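Local coordinates for protein N-acetylglucosamine 2-epimerase (Xylella fastidiosa, PDB 3GT5) that probably acts as a sugar isomerase of the N-acylglucosamine 2-epimerase family, although its own substrate is not established, at residues R283-V288 with D336-Y341; V311-L316 with G352-L357; A116-A121 with D138-L143; A181-Y186 with E196-L201. All coordinates share one frame; numbering follows the deposited sequence.

Interaction 1. Residues R283-V288 with D336-Y341; sequences RSWDAV and DRLWAY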
loop_
_atom_site.group_PDB
_atom_site.type_symbol
_atom_site.label_atom_id
_atom_site.label_comp_id
_atom_site.label_asym_id
_atom_site.label_seq_id
_atom_site.Cartn_x
_atom_site.Cartn_y
_atom_site.Cartn_z
ATOM N N ARG A 283 11.194 16.427 -8.173
ATOM C CA ARG A 283 12.061 15.551 -8.932
ATOM C C ARG A 283 11.352 14.685 -9.939
ATOM O O ARG A 283 11.984 14.297 -10.931
ATOM C CB ARG A 283 12.834 14.623 -8.015
ATOM C CG ARG A 283 13.724 15.325 -7.040
ATOM C CD ARG A 283 15.239 15.289 -7.388
ATOM N NE ARG A 283 15.918 15.897 -6.240
ATOM C CZ ARG A 283 16.560 15.273 -5.232
ATOM N NH1 ARG A 283 16.795 13.958 -5.196
ATOM N NH2 ARG A 283 17.038 16.016 -4.245
ATOM N N SER A 284 10.077 14.338 -9.706
ATOM C CA SER A 284 9.447 13.268 -10.532
ATOM C C SER A 284 8.257 13.679 -11.404
ATOM O O SER A 284 7.870 12.894 -12.229
ATOM C CB SER A 284 9.016 12.081 -9.652
ATOM O OG SER A 284 7.994 12.516 -8.768
ATOM N N TRP A 285 7.697 14.877 -11.244
ATOM C CA TRP A 285 6.535 15.284 -12.038
ATOM C C TRP A 285 6.985 15.594 -13.469
ATOM O O TRP A 285 7.935 16.354 -13.663
ATOM C CB TRP A 285 5.846 16.500 -11.426
ATOM C CG TRP A 285 4.692 17.011 -12.240
ATOM C CD1 TRP A 285 4.686 18.120 -13.068
ATOM C CD2 TRP A 285 3.375 16.444 -12.335
ATOM N NE1 TRP A 285 3.448 18.266 -13.652
ATOM C CE2 TRP A 285 2.627 17.262 -13.219
ATOM C CE3 TRP A 285 2.745 15.326 -11.751
ATOM C CZ2 TRP A 285 1.283 16.998 -13.534
ATOM C CZ3 TRP A 285 1.397 15.072 -12.061
ATOM C CH2 TRP A 285 0.689 15.897 -12.946
ATOM N N ASP A 286 6.350 14.943 -14.440
ATOM C CA ASP A 286 6.585 15.158 -15.869
ATOM C C ASP A 286 5.806 16.432 -16.295
ATOM O O ASP A 286 4.615 16.381 -16.513
ATOM C CB ASP A 286 6.158 13.904 -16.626
ATOM C CG ASP A 286 6.557 13.907 -18.105
ATOM O OD1 ASP A 286 6.655 12.769 -18.678
ATOM O OD2 ASP A 286 6.701 15.012 -18.655
ATOM N N ALA A 287 6.484 17.585 -16.375
ATOM C CA ALA A 287 5.796 18.844 -16.675
ATOM C C ALA A 287 5.328 18.860 -18.130
ATOM O O ALA A 287 4.410 19.594 -18.455
ATOM C CB ALA A 287 6.676 20.070 -16.357
ATOM N N VAL A 288 5.915 18.017 -18.977
ATOM C CA VAL A 288 5.555 17.960 -20.396
ATOM C C VAL A 288 4.332 17.058 -20.662
ATOM O O VAL A 288 3.334 17.522 -21.207
ATOM C CB VAL A 288 6.758 17.512 -21.261
ATOM C CG1 VAL A 288 6.366 17.415 -22.763
ATOM C CG2 VAL A 288 7.929 18.458 -21.070
ATOM N N ASP A 336 -5.215 18.577 -7.444
ATOM C CA ASP A 336 -6.003 18.776 -8.658
ATOM C C ASP A 336 -5.252 18.323 -9.894
ATOM O O ASP A 336 -5.825 17.699 -10.757
ATOM C CB ASP A 336 -6.391 20.258 -8.844
ATOM C CG ASP A 336 -7.435 20.764 -7.840
ATOM O OD1 ASP A 336 -8.101 20.007 -7.088
ATOM O OD2 ASP A 336 -7.611 22.002 -7.824
ATOM N N ARG A 337 -3.966 18.612 -9.990
ATOM C CA ARG A 337 -3.227 18.195 -11.190
ATOM C C ARG A 337 -2.972 16.692 -11.250
ATOM O O ARG A 337 -2.955 16.084 -12.343
ATOM C CB ARG A 337 -1.953 19.051 -11.424
ATOM C CG ARG A 337 -0.737 18.789 -10.588
ATOM C CD ARG A 337 0.476 19.677 -11.098
ATOM N NE ARG A 337 0.223 21.130 -11.011
ATOM C CZ ARG A 337 0.436 21.938 -9.951
ATOM N NH1 ARG A 337 0.942 21.508 -8.803
ATOM N NH2 ARG A 337 0.144 23.231 -10.044
ATOM N N LEU A 338 -2.782 16.079 -10.078
ATOM C CA LEU A 338 -2.621 14.632 -10.004
ATOM C C LEU A 338 -3.909 13.963 -10.460
ATOM O O LEU A 338 -3.881 13.024 -11.246
ATOM C CB LEU A 338 -2.228 14.191 -8.570
ATOM C CG LEU A 338 -0.740 14.454 -8.272
ATOM C CD1 LEU A 338 -0.495 14.462 -6.762
ATOM C CD2 LEU A 338 0.169 13.440 -8.916
ATOM N N TRP A 339 -5.045 14.438 -9.946
ATOM C CA TRP A 339 -6.318 13.861 -10.405
ATOM C C TRP A 339 -6.568 14.128 -11.903
ATOM O O TRP A 339 -7.079 13.255 -12.577
ATOM C CB TRP A 339 -7.500 14.376 -9.578
ATOM C CG TRP A 339 -7.899 13.509 -8.466
ATOM C CD1 TRP A 339 -7.959 13.837 -7.142
ATOM C CD2 TRP A 339 -8.361 12.167 -8.566
ATOM N NE1 TRP A 339 -8.409 12.763 -6.413
ATOM C CE2 TRP A 339 -8.669 11.728 -7.263
ATOM C CE3 TRP A 339 -8.572 11.291 -9.637
ATOM C CZ2 TRP A 339 -9.155 10.448 -7.013
ATOM C CZ3 TRP A 339 -9.024 10.025 -9.388
ATOM C CH2 TRP A 339 -9.318 9.611 -8.086
ATOM N N ALA A 340 -6.242 15.326 -12.390
ATOM C CA ALA A 340 -6.456 15.639 -13.805
ATOM C C ALA A 340 -5.679 14.675 -14.675
ATOM O O ALA A 340 -6.197 14.157 -15.658
ATOM C CB ALA A 340 -6.086 17.061 -14.116
ATOM N N TYR A 341 -4.407 14.427 -14.317
ATOM C CA TYR A 341 -3.632 13.395 -15.014
ATOM C C TYR A 341 -4.258 11.984 -14.946
ATOM O O TYR A 341 -4.424 11.263 -15.941
ATOM C CB TYR A 341 -2.212 13.347 -14.454
ATOM C CG TYR A 341 -1.453 12.231 -15.074
ATOM C CD1 TYR A 341 -0.990 12.329 -16.382
ATOM C CD2 TYR A 341 -1.245 11.042 -14.405
ATOM C CE1 TYR A 341 -0.349 11.286 -16.971
ATOM C CE2 TYR A 341 -0.612 9.976 -15.000
ATOM C CZ TYR A 341 -0.158 10.099 -16.294
ATOM O OH TYR A 341 0.478 9.040 -16.944
#

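Interaction 2. Residues V311-L316 with G352-L357; sequences VQAESL and GAWYRL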
loop_
_atom_site.group_PDB
_atom_site.type_symbol
_atom_site.label_atom_id
_atom_site.label_comp_id
_atom_site.label_asym_id
_atom_site.label_seq_id
_atom_site.Cartn_x
_atom_site.Cartn_y
_atom_site.Cartn_z
ATOM N N VAL A 311 1.553 5.275 -7.575
ATOM C CA VAL A 311 2.330 6.522 -7.391
ATOM C C VAL A 311 1.475 7.798 -7.446
ATOM O O VAL A 311 1.591 8.686 -6.613
ATOM C CB VAL A 311 3.508 6.566 -8.420
ATOM C CG1 VAL A 311 4.339 7.814 -8.252
ATOM C CG2 VAL A 311 4.376 5.272 -8.206
ATOM N N GLN A 312 0.571 7.846 -8.413
ATOM C CA GLN A 312 -0.307 8.972 -8.520
ATOM C C GLN A 312 -1.286 9.004 -7.332
ATOM O O GLN A 312 -1.537 10.058 -6.782
ATOM C CB GLN A 312 -1.071 8.931 -9.842
ATOM C CG GLN A 312 -0.315 8.430 -11.065
ATOM C CD GLN A 312 1.044 9.065 -11.316
ATOM O OE1 GLN A 312 1.210 10.275 -11.231
ATOM N NE2 GLN A 312 2.018 8.236 -11.681
ATOM N N ALA A 313 -1.812 7.840 -6.979
ATOM C CA ALA A 313 -2.857 7.708 -5.927
ATOM C C ALA A 313 -2.295 8.122 -4.534
ATOM O O ALA A 313 -2.907 8.856 -3.789
ATOM C CB ALA A 313 -3.393 6.256 -5.931
ATOM N N GLU A 314 -1.138 7.596 -4.181
ATOM C CA GLU A 314 -0.559 7.856 -2.859
ATOM C C GLU A 314 -0.225 9.349 -2.750
ATOM O O GLU A 314 -0.357 9.971 -1.682
ATOM C CB GLU A 314 0.705 7.018 -2.614
ATOM C CG GLU A 314 0.437 5.527 -2.432
ATOM C CD GLU A 314 -0.419 5.186 -1.196
ATOM O OE1 GLU A 314 -0.379 5.935 -0.172
ATOM O OE2 GLU A 314 -1.136 4.166 -1.225
ATOM N N SER A 315 0.201 9.925 -3.892
ATOM C CA SER A 315 0.582 11.289 -3.920
ATOM C C SER A 315 -0.608 12.231 -3.763
ATOM O O SER A 315 -0.511 13.255 -3.085
ATOM C CB SER A 315 1.418 11.618 -5.159
ATOM O OG SER A 315 2.595 10.828 -5.158
ATOM N N LEU A 316 -1.727 11.928 -4.403
ATOM C CA LEU A 316 -2.908 12.790 -4.218
ATOM C C LEU A 316 -3.489 12.654 -2.822
ATOM O O LEU A 316 -4.000 13.615 -2.282
ATOM C CB LEU A 316 -3.958 12.592 -5.349
ATOM C CG LEU A 316 -4.636 11.270 -5.513
ATOM C CD1 LEU A 316 -5.821 11.146 -4.589
ATOM C CD2 LEU A 316 -5.071 10.960 -7.010
ATOM N N GLY A 352 -13.886 0.626 -15.649
ATOM C CA GLY A 352 -13.631 1.005 -14.257
ATOM C C GLY A 352 -12.303 0.440 -13.765
ATOM O O GLY A 352 -11.708 -0.465 -14.397
ATOM N N ALA A 353 -11.850 1.010 -12.632
ATOM C CA ALA A 353 -10.587 0.677 -11.976
ATOM C C ALA A 353 -9.501 1.359 -12.802
ATOM O O ALA A 353 -9.793 1.963 -13.830
ATOM C CB ALA A 353 -10.397 -0.829 -11.850
ATOM N N TRP A 354 -8.261 1.343 -12.323
ATOM C CA TRP A 354 -7.169 2.026 -12.993
ATOM C C TRP A 354 -6.300 1.040 -13.757
ATOM O O TRP A 354 -6.187 -0.146 -13.395
ATOM C CB TRP A 354 -6.254 2.720 -11.955
ATOM C CG TRP A 354 -6.808 3.909 -11.179
ATOM C CD1 TRP A 354 -8.067 4.057 -10.632
ATOM C CD2 TRP A 354 -6.068 5.063 -10.756
ATOM N NE1 TRP A 354 -8.148 5.226 -9.948
ATOM C CE2 TRP A 354 -6.938 5.864 -9.990
ATOM C CE3 TRP A 354 -4.754 5.483 -10.930
ATOM C CZ2 TRP A 354 -6.542 7.072 -9.450
ATOM C CZ3 TRP A 354 -4.364 6.672 -10.385
ATOM C CH2 TRP A 354 -5.240 7.462 -9.659
ATOM N N TYR A 355 -5.679 1.516 -14.840
ATOM C CA TYR A 355 -4.616 0.742 -15.478
ATOM C C TYR A 355 -3.459 0.654 -14.512
ATOM O O TYR A 355 -3.297 1.558 -13.708
ATOM C CB TYR A 355 -4.157 1.366 -16.775
ATOM C CG TYR A 355 -5.294 1.589 -17.752
ATOM C CD1 TYR A 355 -6.089 0.541 -18.155
ATOM C CD2 TYR A 355 -5.559 2.862 -18.251
ATOM C CE1 TYR A 355 -7.155 0.750 -19.070
ATOM C CE2 TYR A 355 -6.604 3.096 -19.147
ATOM C CZ TYR A 355 -7.398 2.007 -19.549
ATOM O OH TYR A 355 -8.433 2.216 -20.429
ATOM N N ARG A 356 -2.677 -0.429 -14.566
ATOM C CA ARG A 356 -1.520 -0.540 -13.667
ATOM C C ARG A 356 -0.399 0.472 -14.008
ATOM O O ARG A 356 0.129 1.148 -13.132
ATOM C CB ARG A 356 -0.989 -1.959 -13.586
ATOM C CG ARG A 356 0.147 -2.166 -12.576
ATOM C CD ARG A 356 0.580 -3.615 -12.452
ATOM N NE ARG A 356 1.459 -3.999 -13.568
ATOM C CZ ARG A 356 2.786 -3.898 -13.580
ATOM N NH1 ARG A 356 3.455 -4.279 -14.665
ATOM N NH2 ARG A 356 3.462 -3.445 -12.524
ATOM N N LEU A 357 -0.036 0.589 -15.282
ATOM C CA LEU A 357 1.002 1.499 -15.664
ATOM C C LEU A 357 0.898 1.897 -17.127
ATOM O O LEU A 357 0.215 1.244 -17.907
ATOM C CB LEU A 357 2.375 0.876 -15.376
ATOM C CG LEU A 357 2.896 -0.159 -16.370
ATOM C CD1 LEU A 357 4.391 -0.473 -16.057
ATOM C CD2 LEU A 357 2.049 -1.397 -16.312
#

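Interaction 3. Residues A116-A121 with D138-L143; sequences AFVMLA and DETWCL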
loop_
_atom_site.group_PDB
_atom_site.type_symbol
_atom_site.label_atom_id
_atom_site.label_comp_id
_atom_site.label_asym_id
_atom_site.label_seq_id
_atom_site.Cartn_x
_atom_site.Cartn_y
_atom_site.Cartn_z
ATOM N N ALA A 116 2.603 -7.521 7.054
ATOM C CA ALA A 116 2.015 -6.180 7.148
ATOM C C ALA A 116 0.588 -6.250 6.577
ATOM O O ALA A 116 -0.382 -5.789 7.223
ATOM C CB ALA A 116 2.837 -5.186 6.388
ATOM N N PHE A 117 0.476 -6.860 5.404
ATOM C CA PHE A 117 -0.826 -7.030 4.746
ATOM C C PHE A 117 -1.794 -7.935 5.482
ATOM O O PHE A 117 -2.965 -7.630 5.589
ATOM C CB PHE A 117 -0.705 -7.239 3.244
ATOM C CG PHE A 117 -0.443 -5.960 2.535
ATOM C CD1 PHE A 117 -1.496 -5.061 2.270
ATOM C CD2 PHE A 117 0.865 -5.507 2.273
ATOM C CE1 PHE A 117 -1.259 -3.831 1.726
ATOM C CE2 PHE A 117 1.083 -4.238 1.704
ATOM C CZ PHE A 117 0.029 -3.400 1.442
ATOM N N VAL A 118 -1.290 -8.983 6.091
ATOM C CA VAL A 118 -2.109 -9.804 6.980
ATOM C C VAL A 118 -2.624 -8.999 8.174
ATOM O O VAL A 118 -3.838 -9.060 8.485
ATOM C CB VAL A 118 -1.301 -11.038 7.416
ATOM C CG1 VAL A 118 -2.004 -11.765 8.618
ATOM C CG2 VAL A 118 -1.076 -12.051 6.203
ATOM N N MET A 119 -1.740 -8.214 8.834
ATOM C CA MET A 119 -2.134 -7.324 9.967
ATOM C C MET A 119 -3.215 -6.326 9.529
ATOM O O MET A 119 -4.226 -6.119 10.218
ATOM C CB MET A 119 -0.943 -6.622 10.618
ATOM C CG MET A 119 -1.328 -5.758 11.797
ATOM S SD MET A 119 -2.006 -6.706 13.288
ATOM C CE MET A 119 -0.446 -6.854 14.233
ATOM N N LEU A 120 -3.041 -5.754 8.345
ATOM C CA LEU A 120 -4.026 -4.851 7.800
ATOM C C LEU A 120 -5.365 -5.564 7.556
ATOM O O LEU A 120 -6.428 -5.005 7.935
ATOM C CB LEU A 120 -3.510 -4.239 6.490
ATOM C CG LEU A 120 -4.463 -3.231 5.839
ATOM C CD1 LEU A 120 -4.636 -1.969 6.717
ATOM C CD2 LEU A 120 -3.985 -2.829 4.422
ATOM N N ALA A 121 -5.338 -6.766 6.967
ATOM C CA ALA A 121 -6.584 -7.508 6.699
ATOM C C ALA A 121 -7.307 -7.814 8.038
ATOM O O ALA A 121 -8.543 -7.699 8.164
ATOM C CB ALA A 121 -6.333 -8.800 5.913
ATOM N N ASP A 138 -3.464 -9.991 17.736
ATOM C CA ASP A 138 -2.519 -10.270 18.801
ATOM C C ASP A 138 -1.571 -11.427 18.414
ATOM O O ASP A 138 -0.366 -11.342 18.647
ATOM C CB ASP A 138 -3.229 -10.508 20.146
ATOM C CG ASP A 138 -2.247 -10.821 21.256
ATOM O OD1 ASP A 138 -1.269 -10.045 21.488
ATOM O OD2 ASP A 138 -2.411 -11.916 21.836
ATOM N N GLU A 139 -2.086 -12.460 17.757
ATOM C CA GLU A 139 -1.277 -13.611 17.292
ATOM C C GLU A 139 -0.242 -13.138 16.288
ATOM O O GLU A 139 0.907 -13.590 16.341
ATOM C CB GLU A 139 -2.214 -14.636 16.649
ATOM C CG GLU A 139 -1.682 -15.816 15.804
ATOM C CD GLU A 139 -2.795 -16.305 14.876
ATOM O OE1 GLU A 139 -2.888 -15.804 13.710
ATOM O OE2 GLU A 139 -3.666 -17.080 15.360
ATOM N N THR A 140 -0.644 -12.202 15.404
ATOM C CA THR A 140 0.278 -11.680 14.371
ATOM C C THR A 140 1.345 -10.792 15.036
ATOM O O THR A 140 2.521 -10.899 14.706
ATOM C CB THR A 140 -0.497 -10.908 13.303
ATOM O OG1 THR A 140 -1.530 -11.751 12.780
ATOM C CG2 THR A 140 0.440 -10.438 12.146
ATOM N N TRP A 141 0.943 -9.958 15.985
ATOM C CA TRP A 141 1.908 -9.156 16.769
ATOM C C TRP A 141 2.959 -10.103 17.426
ATOM O O TRP A 141 4.184 -9.862 17.370
ATOM C CB TRP A 141 1.171 -8.334 17.836
ATOM C CG TRP A 141 2.085 -7.615 18.791
ATOM C CD1 TRP A 141 2.619 -8.135 19.945
ATOM C CD2 TRP A 141 2.610 -6.295 18.678
ATOM N NE1 TRP A 141 3.413 -7.218 20.545
ATOM C CE2 TRP A 141 3.418 -6.075 19.804
ATOM C CE3 TRP A 141 2.430 -5.237 17.762
ATOM C CZ2 TRP A 141 4.087 -4.876 20.023
ATOM C CZ3 TRP A 141 3.085 -4.056 17.991
ATOM C CH2 TRP A 141 3.895 -3.873 19.116
ATOM N N CYS A 142 2.480 -11.160 18.066
ATOM C CA CYS A 142 3.387 -12.085 18.756
ATOM C C CYS A 142 4.370 -12.742 17.804
ATOM O O CYS A 142 5.559 -12.819 18.117
ATOM C CB CYS A 142 2.623 -13.119 19.543
ATOM S SG CYS A 142 1.882 -12.389 20.984
ATOM N N LEU A 143 3.876 -13.153 16.631
ATOM C CA LEU A 143 4.706 -13.762 15.597
ATOM C C LEU A 143 5.791 -12.790 15.101
ATOM O O LEU A 143 6.976 -13.185 14.987
ATOM C CB LEU A 143 3.834 -14.202 14.415
ATOM C CG LEU A 143 4.619 -14.995 13.362
ATOM C CD1 LEU A 143 4.795 -16.462 13.756
ATOM C CD2 LEU A 143 3.927 -14.813 11.986
#

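Interaction 4. Residues A181-Y186 with E196-L201; sequences AMLAAY and ERALVL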
loop_
_atom_site.group_PDB
_atom_site.type_symbol
_atom_site.label_atom_id
_atom_site.label_comp_id
_atom_site.label_asym_id
_atom_site.label_seq_id
_atom_site.Cartn_x
_atom_site.Cartn_y
_atom_site.Cartn_z
ATOM N N ALA A 181 -0.181 -0.706 8.651
ATOM C CA ALA A 181 -0.957 -1.761 9.307
ATOM C C ALA A 181 -1.108 -1.491 10.780
ATOM O O ALA A 181 -2.185 -1.759 11.332
ATOM C CB ALA A 181 -0.327 -3.175 9.104
ATOM N N MET A 182 -0.065 -0.924 11.409
ATOM C CA MET A 182 -0.124 -0.622 12.830
ATOM C C MET A 182 -1.090 0.516 13.131
ATOM O O MET A 182 -1.811 0.461 14.139
ATOM C CB MET A 182 1.257 -0.379 13.430
ATOM C CG MET A 182 2.116 -1.634 13.523
ATOM S SD MET A 182 1.478 -2.992 14.609
ATOM C CE MET A 182 2.764 -4.247 14.214
ATOM N N LEU A 183 -1.154 1.514 12.231
ATOM C CA LEU A 183 -2.149 2.557 12.331
ATOM C C LEU A 183 -3.572 1.998 12.212
ATOM O O LEU A 183 -4.453 2.348 13.014
ATOM C CB LEU A 183 -1.905 3.654 11.300
ATOM C CG LEU A 183 -0.692 4.551 11.517
ATOM C CD1 LEU A 183 -0.305 5.336 10.222
ATOM C CD2 LEU A 183 -0.911 5.484 12.709
ATOM N N ALA A 184 -3.806 1.130 11.226
ATOM C CA ALA A 184 -5.102 0.449 11.082
ATOM C C ALA A 184 -5.470 -0.375 12.331
ATOM O O ALA A 184 -6.634 -0.376 12.761
ATOM C CB ALA A 184 -5.095 -0.432 9.868
ATOM N N ALA A 185 -4.471 -1.061 12.906
ATOM C CA ALA A 185 -4.659 -1.924 14.089
ATOM C C ALA A 185 -5.093 -1.054 15.275
ATOM O O ALA A 185 -5.983 -1.455 16.080
ATOM C CB ALA A 185 -3.362 -2.691 14.400
ATOM N N TYR A 186 -4.450 0.110 15.401
ATOM C CA TYR A 186 -4.804 1.071 16.445
ATOM C C TYR A 186 -6.227 1.588 16.263
ATOM O O TYR A 186 -7.002 1.665 17.220
ATOM C CB TYR A 186 -3.860 2.255 16.460
ATOM C CG TYR A 186 -4.314 3.386 17.358
ATOM C CD1 TYR A 186 -4.278 3.248 18.735
ATOM C CD2 TYR A 186 -4.797 4.594 16.827
ATOM C CE1 TYR A 186 -4.710 4.292 19.576
ATOM C CE2 TYR A 186 -5.209 5.638 17.671
ATOM C CZ TYR A 186 -5.163 5.471 19.032
ATOM O OH TYR A 186 -5.551 6.521 19.846
ATOM N N GLU A 196 2.054 3.280 18.943
ATOM C CA GLU A 196 3.411 3.601 19.329
ATOM C C GLU A 196 4.440 2.881 18.433
ATOM O O GLU A 196 5.481 3.461 18.081
ATOM C CB GLU A 196 3.641 3.306 20.798
ATOM C CG GLU A 196 2.754 4.228 21.691
ATOM C CD GLU A 196 3.178 5.680 21.874
ATOM O OE1 GLU A 196 4.255 6.125 21.399
ATOM O OE2 GLU A 196 2.384 6.420 22.537
ATOM N N ARG A 197 4.129 1.677 18.034
ATOM C CA ARG A 197 5.024 0.951 17.108
ATOM C C ARG A 197 5.010 1.640 15.763
ATOM O O ARG A 197 6.054 1.752 15.090
ATOM C CB ARG A 197 4.626 -0.496 17.017
ATOM C CG ARG A 197 5.462 -1.346 16.095
ATOM C CD ARG A 197 6.927 -1.351 16.452
ATOM N NE ARG A 197 7.200 -1.752 17.827
ATOM C CZ ARG A 197 7.382 -2.996 18.257
ATOM N NH1 ARG A 197 7.269 -4.055 17.458
ATOM N NH2 ARG A 197 7.671 -3.184 19.549
ATOM N N ALA A 198 3.835 2.080 15.330
ATOM C CA ALA A 198 3.787 2.869 14.069
ATOM C C ALA A 198 4.666 4.081 14.108
ATOM O O ALA A 198 5.380 4.412 13.137
ATOM C CB ALA A 198 2.316 3.271 13.716
ATOM N N LEU A 199 4.654 4.794 15.236
ATOM C CA LEU A 199 5.458 5.990 15.380
ATOM C C LEU A 199 6.940 5.697 15.364
ATOM O O LEU A 199 7.693 6.492 14.773
ATOM C CB LEU A 199 5.095 6.773 16.665
ATOM C CG LEU A 199 5.851 8.108 16.823
ATOM C CD1 LEU A 199 5.493 9.121 15.735
ATOM C CD2 LEU A 199 5.640 8.690 18.285
ATOM N N VAL A 200 7.358 4.642 16.073
ATOM C CA VAL A 200 8.782 4.205 16.089
ATOM C C VAL A 200 9.266 3.926 14.635
ATOM O O VAL A 200 10.315 4.439 14.215
ATOM C CB VAL A 200 9.036 2.960 16.958
ATOM C CG1 VAL A 200 10.506 2.427 16.763
ATOM C CG2 VAL A 200 8.766 3.240 18.456
ATOM N N LEU A 201 8.478 3.177 13.890
ATOM C CA LEU A 201 8.813 2.830 12.486
ATOM C C LEU A 201 8.941 4.100 11.653
ATOM O O LEU A 201 9.915 4.261 10.888
ATOM C CB LEU A 201 7.752 1.922 11.873
ATOM C CG LEU A 201 7.533 0.524 12.441
ATOM C CD1 LEU A 201 6.316 -0.181 11.755
ATOM C CD2 LEU A 201 8.806 -0.358 12.358
#

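Interaction 1. Residues R283-V288 with D336-Y341
Trp285 reaches from the end of one helix of the (alpha/alpha)6 barrel to the flank of another, and its indole meets Arg337, Leu338 and Tyr341. Helix 269-284 has just ended at this residue, and the chain turns away here. CG lies anti to the backbone N (chi1 177°), which sends the indole out toward helix 329-346.

The aromatic interaction is a CH-pi contact from the aliphatic part of Arg337. Its CD sits over one face of the indole, 4.1 Å from the centroid of the six-membered ring and displaced toward the rim, with CD to Trp285 CZ2 at 3.7 Å. The chain of Arg337 then bends at chi3 (61°), and its guanidinium plane is inclined 65° to the indole; the charged group makes a cation-pi interaction with Trp334, whose ring also meets Trp285 edge-to-face.

The remaining contacts are apolar or van der Waals. Leu338 CD2 touches Trp285 CZ3 at 3.7 Å, and Tyr341 CB lies 4.1 Å from Trp285 CH2. The same CH2 is 3.7 Å from Arg337 O, a carbonyl that already accepts the helical bond from Tyr341 N. The phenol hydroxyl of Tyr341 is engaged elsewhere, by Asn362.

The contact thus rests on van der Waals packing and one CH-pi contact, with arginine contributing its methylenes to the indole while its charge is directed to a second tryptophan.

Interaction 2. Residues V311-L316 with G352-L357
Trp354, in the loop between helix 329-346 and strand 357-358, inserts its indole against helix 309-326 of the (alpha/alpha)6 barrel that characterises this epimerase family. It meets Gln312, Ala313 and Leu316, residues spaced along one side of the helix. CG of Trp354 lies beside its backbone N and anti to the carbonyl carbon (chi1 -68°), and the six-membered ring leads toward the helix.

Gln312 and Leu316 both come to the edge of the indole, near its plane. The former does so with CB, 4.0 Å from Trp354 CZ3, and the latter with CD2, 4.4 Å from Trp354 CH2. Between them in sequence, Ala313 brings its CB to 4.3 Å from the same CH2, approaching obliquely.

A bend at chi2 (-50°) carries the amide of Gln312 away from the indole. There OE1 accepts from Leu292 N and NE2 donates to Tyr308 O, so the buried polar end is satisfied while its aliphatic base packs on the ring. The indole nitrogen is likewise engaged: the ring of His14 meets the indole with the planes about 55° apart, and Trp354 NE1 is hydrogen-bonded to His14 NE2.

Interaction 3. Residues A116-A121 with D138-L143
Met119 and Thr140 dominate the packing of helix 112-127 against helix 133-147, with Val118 and Trp141 at their sides. The two segments run nearly antiparallel, at 160°, with their axes 10.1 Å apart. They belong to helices that follow each other in the chain, within the (alpha/alpha)6 barrel.

Met119 has the largest share of the interface. CG stands anti to the backbone N (chi1 -178°), and bends at chi2 (66°) and chi3 fold the thioether so that its terminal methyl faces the opposite helix. CE arrives 3.8 Å from Trp141 N and 4.2 Å from Thr140 CB, resting on the backbone between these two residues. It also touches the base of the indole side chain, with Trp141 CB 4.2 Å away. CB and CG of Met119 lean on Ala181 of helix 172-189.

The CB of Thr140 is directed toward helix 112-127. Its OG1 is 4.2 Å from Val118 CG1, and the two branched side chains cross at a slant. With a methyl carbon on one side this is a van der Waals contact; the hydroxyl has its polar partner one turn back in its own helix, at Trp136 O. Val118 extends further, to Thr55 of helix 51-68 and Tyr96.

Trp141 adds a smaller area here; its indole turns toward Met182 and makes a cation-pi interaction with Arg193.

The interface is consequently apolar in character: a flexible thioether fits the relief of the facing helix, and the buried threonine hydroxyl is satisfied locally, so the contact rests on van der Waals packing of methyl groups against the threonine and the facing backbone.

Interaction 4. Residues A181-Y186 with E196-L201
Ala198 directs its methyl group at helix 172-189, where Met182 and Leu183 receive it from two adjoining positions. CB of Ala198 is 3.8 Å from Met182 CB and 3.9 Å from Leu183 CG. The small residue permits a close approach: the axes of the two segments are 8.5 Å apart, running nearly antiparallel at 159°, and the CA atoms of Met182 and Ala198 are separated by 5.4 Å.

Met182 faces the partner helix with its CB. Its CG lies beside the backbone N (chi1 -70°), and a further bend at chi2 (-63°) turns the sulfur and CE away from Ala198. On the way, CG passes 4.2 Å from Arg197 CG. Leu183 starts off to the side of the helix, but its branched end swings back, with CD2 as well as CG against the alanine methyl; Leu256, Ile259 and Leu260 of helix 247-263 pack on the same side chain.

Arg197 joins the contact through its aliphatic part, while its guanidinium leads away to a salt bridge with Glu145 and a cation-pi interaction with Trp149.

Helices 172-189 and 192-211, consecutive in the (alpha/alpha)6 barrel, therefore meet through hydrocarbon surfaces, with the arginine contributing its methylenes, while the salt bridge to Glu145 probably offsets the charge of its guanidinium away from this apolar surface.

How the interactions relate
Along the chain, interactions 3 and 4 come in series and precede interactions 1 and 2, whose segments alternate. All four belong to one (alpha/alpha)6 barrel, in two clusters. Interactions 3 and 4, centres 12 Å apart, touch where helices 112-127 and 133-147 meet helices 172-189 and 192-211: Leu120 CD1 lies 3.5 Å from Ala184 CB. Interactions 1 and 2, also 12 Å apart between centres, join through helices 309-326 and 329-346, with Trp339 CZ3 3.9 Å from Trp354 CZ2. Interactions 1 and 3 lie on opposite sides of the chain's centre, their centres about 36 Å apart. The contacts thus join neighbouring elements in two separate parts of the barrel.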